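Long-range contact in uncharacterized protein (Novosphingobium aromaticivorans, PDB 2RFR), which is of unknown function but has the NTF2-like, cystatin-like fold of the SnoaL-like family, whose cone-shaped domain often encloses a ligand pocket or active site: residues E93-T98 / F125-A130. Sequence-based numbering, arbitrary orientation.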
ATOM      1  N   GLU A  93      12.775  15.693  -6.263  1.00 12.15           N
ATOM      2  CA  GLU A  93      13.916  16.509  -6.622  1.00 13.47           C
ATOM      3  C   GLU A  93      13.409  17.907  -6.961  1.00 13.32           C
ATOM      4  O   GLU A  93      13.032  18.181  -8.071  1.00 14.41           O
ATOM      5  CB  GLU A  93      14.635  15.899  -7.817  1.00 17.04           C
ATOM      6  CG  GLU A  93      15.245  14.539  -7.524  1.00 23.51           C
ATOM      7  N   GLY A  94      13.403  18.775  -5.973  1.00 15.46           N
ATOM      8  CA  GLY A  94      12.942  20.127  -6.197  1.00 13.83           C
ATOM      9  C   GLY A  94      11.477  20.235  -6.452  1.00 12.68           C
ATOM     10  O   GLY A  94      10.682  20.007  -5.578  1.00 13.37           O
ATOM     11  N   ASP A  95      11.127  20.577  -7.687  1.00 11.41           N
ATOM     12  CA  ASP A  95       9.748  20.752  -8.129  1.00 11.18           C
ATOM     13  C   ASP A  95       9.293  19.593  -9.022  1.00 10.41           C
ATOM     14  O   ASP A  95       8.245  19.708  -9.634  1.00 11.54           O
ATOM     15  CB  ASP A  95       9.586  22.085  -8.859  1.00 11.33           C
ATOM     16  CG  ASP A  95       9.852  23.281  -7.976  1.00 13.11           C
ATOM     17  OD1 ASP A  95       9.568  23.181  -6.760  1.00 13.49           O
ATOM     18  OD2 ASP A  95      10.335  24.311  -8.504  1.00 19.15           O
ATOM     19  N   THR A  96      10.089  18.541  -9.106  1.00 10.75           N
ATOM     20  CA  THR A  96       9.706  17.317  -9.848  1.00 10.62           C
ATOM     21  C   THR A  96       9.818  16.121  -8.916  1.00  9.62           C
ATOM     22  O   THR A  96      10.454  16.193  -7.871  1.00 10.31           O
ATOM     23  CB  THR A  96      10.540  17.128 -11.102  1.00 13.59           C
ATOM     24  OG1 THR A  96      11.897  16.886 -10.755  1.00 16.95           O
ATOM     25  CG2 THR A  96      10.356  18.316 -12.134  1.00 15.43           C
ATOM     26  N   ALA A  97       9.239  15.012  -9.347  1.00  9.09           N
ATOM     27  CA  ALA A  97       9.324  13.787  -8.590  1.00  8.74           C
ATOM     28  C   ALA A  97       9.067  12.615  -9.532  1.00  8.32           C
ATOM     29  O   ALA A  97       8.480  12.754 -10.594  1.00  9.05           O
ATOM     30  CB  ALA A  97       8.286  13.751  -7.451  1.00 10.20           C
ATOM     31  N   THR A  98       9.512  11.460  -9.046  0.61  9.04           N
ATOM     32  CA  THR A  98       9.315  10.158  -9.727  0.61  8.82           C
ATOM     33  C   THR A  98       8.813   9.128  -8.733  0.61  9.76           C
ATOM     34  O   THR A  98       9.308   9.100  -7.593  0.61 11.69           O
ATOM     35  CB  THR A  98      10.654   9.672 -10.348  0.61 10.18           C
ATOM     36  OG1 THR A  98      11.205  10.712 -11.187  0.61 14.41           O
ATOM     37  CG2 THR A  98      10.463   8.402 -11.220  0.61 11.72           C
ATOM     38  N   PHE A 125       5.995  13.508 -11.832  1.00  8.32           N
ATOM     39  CA  PHE A 125       5.131  14.541 -11.268  1.00  8.51           C
ATOM     40  C   PHE A 125       5.830  15.878 -11.336  1.00  8.93           C
ATOM     41  O   PHE A 125       7.056  15.965 -11.365  1.00  9.56           O
ATOM     42  CB  PHE A 125       4.800  14.240  -9.802  1.00  8.76           C
ATOM     43  CG  PHE A 125       4.200  12.899  -9.547  1.00  8.18           C
ATOM     44  CD1 PHE A 125       5.000  11.830  -9.373  1.00  8.49           C
ATOM     45  CD2 PHE A 125       2.846  12.698  -9.552  1.00  8.61           C
ATOM     46  CE1 PHE A 125       4.463  10.569  -9.161  1.00  8.83           C
ATOM     47  CE2 PHE A 125       2.274  11.429  -9.355  1.00  9.02           C
ATOM     48  CZ  PHE A 125       3.115  10.360  -9.188  1.00  9.31           C
ATOM     49  N   ARG A 126       5.028  16.925 -11.232  1.00  9.93           N
ATOM     50  CA  ARG A 126       5.594  18.250 -11.010  1.00 11.92           C
ATOM     51  C   ARG A 126       4.729  19.071 -10.106  1.00 10.90           C
ATOM     52  O   ARG A 126       3.543  18.894 -10.001  1.00 10.39           O
ATOM     53  CB  ARG A 126       5.917  18.933 -12.297  1.00 17.30           C
ATOM     54  CG  ARG A 126       4.815  19.450 -13.033  1.00 18.30           C
ATOM     55  CD  ARG A 126       5.412  20.425 -14.095  1.00 25.69           C
ATOM     56  NE  ARG A 126       4.330  20.905 -14.885  1.00 23.50           N
ATOM     57  CZ  ARG A 126       4.006  20.520 -16.121  1.00 23.72           C
ATOM     58  NH1 ARG A 126       4.737  19.650 -16.819  1.00 22.60           N
ATOM     59  NH2 ARG A 126       2.944  21.086 -16.663  1.00 27.37           N
ATOM     60  N   ARG A 127       5.389  20.002  -9.441  1.00  9.79           N
ATOM     61  CA  ARG A 127       4.712  20.916  -8.542  1.00 10.47           C
ATOM     62  C   ARG A 127       4.069  21.970  -9.396  1.00 12.60           C
ATOM     63  O   ARG A 127       4.758  22.659 -10.094  1.00 21.30           O
ATOM     64  CB  ARG A 127       5.740  21.557  -7.594  1.00 12.20           C
ATOM     65  CG  ARG A 127       5.097  22.345  -6.455  1.00 12.32           C
ATOM     66  CD  ARG A 127       6.167  23.228  -5.750  1.00 13.11           C
ATOM     67  NE  ARG A 127       7.331  22.448  -5.301  1.00 12.73           N
ATOM     68  CZ  ARG A 127       7.321  21.677  -4.198  1.00 12.25           C
ATOM     69  NH1 ARG A 127       6.265  21.619  -3.360  1.00 12.48           N
ATOM     70  NH2 ARG A 127       8.407  20.988  -3.872  1.00 12.36           N
ATOM     71  N   THR A 128       2.803  22.192  -9.266  1.00 13.24           N
ATOM     72  CA  THR A 128       2.098  23.251  -9.980  1.00 14.94           C
ATOM     73  C   THR A 128       1.594  24.214  -8.947  1.00 15.65           C
ATOM     74  O   THR A 128       1.589  23.913  -7.769  1.00 17.30           O
ATOM     75  CB  THR A 128       0.884  22.698 -10.768  1.00 13.71           C
ATOM     76  OG1 THR A 128      -0.247  22.479  -9.899  1.00 13.95           O
ATOM     77  CG2 THR A 128       1.246  21.417 -11.561  1.00 13.89           C
ATOM     78  N   PRO A 129       1.098  25.379  -9.390  1.00 17.97           N
ATOM     79  CA  PRO A 129       0.528  26.305  -8.404  1.00 19.98           C
ATOM     80  C   PRO A 129      -0.643  25.757  -7.609  1.00 21.90           C
ATOM     81  O   PRO A 129      -0.894  26.245  -6.498  1.00 27.08           O
ATOM     82  CB  PRO A 129       0.131  27.521  -9.263  1.00 21.58           C
ATOM     83  CG  PRO A 129       1.051  27.482 -10.419  1.00 21.14           C
ATOM     84  CD  PRO A 129       1.220  25.989 -10.724  1.00 19.71           C
ATOM     85  N   ALA A 130      -1.331  24.740  -8.124  1.00 19.07           N
ATOM     86  CA  ALA A 130      -2.472  24.136  -7.464  1.00 19.77           C
ATOM     87  C   ALA A 130      -2.081  22.821  -6.747  1.00 20.33           C
ATOM     88  O   ALA A 130      -2.967  22.092  -6.287  1.00 20.55           O
ATOM     89  CB  ALA A 130      -3.525  23.825  -8.464  1.00 23.11           C
TER
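Ala97 and Phe125 form an antiparallel hydrogen-bonded pair near the open end of the hairpin built from strands 96-109 and 112-128, with Ala97 N 3.1 Å from Phe125 O and Phe125 N 2.9 Å from Ala97 O. Thr96 and Arg126 follow as a non-hydrogen-bonded pair, flanked by CA-H...O contacts from Arg126 CA to Asp95 O and from Thr96 CA to Phe125 O. One step further, a single backbone hydrogen bond, Arg127 N to Asp95 O (2.9 Å), reaches the type II' turn of Glu93 to Thr96 that links strand 81-93 to strand 96-109.

Arg127 grips this turn with its side chain as well. CG stands anti to the backbone N and the chain bends at chi3 (-54°), which brings the guanidinium edge back onto the turn. NE donates to Asp95 OD1 at 2.8 Å in a fairly straight bond, meeting the anti side of the carboxylate from somewhat out of its plane; the two planes stand 81° apart, so this is a single-point salt bridge. NH2 donates to Gly94 O at 3.0 Å in a more bent bond (N-H...O 147°), tilted from the carbonyl plane, while NH1 pairs with Asp17 of helix 5-33. On the buried face, Ala97 CB packs 4.2 Å from Phe125 CB, and both side chains touch Ile21 of that helix and Trp132 of the next strand.

Were Arg127 replaced by an alanine, the Asp95 and Asp17 carboxylates would probably lose their shared cationic partner and Gly94 O its NH2 donor. Through its guanidinium, Arg127 thus ties the turn to the long N-terminal helix that packs on the sheet, and the two carboxylates would offset part of the repulsion between that guanidinium and the nearby one of Arg13.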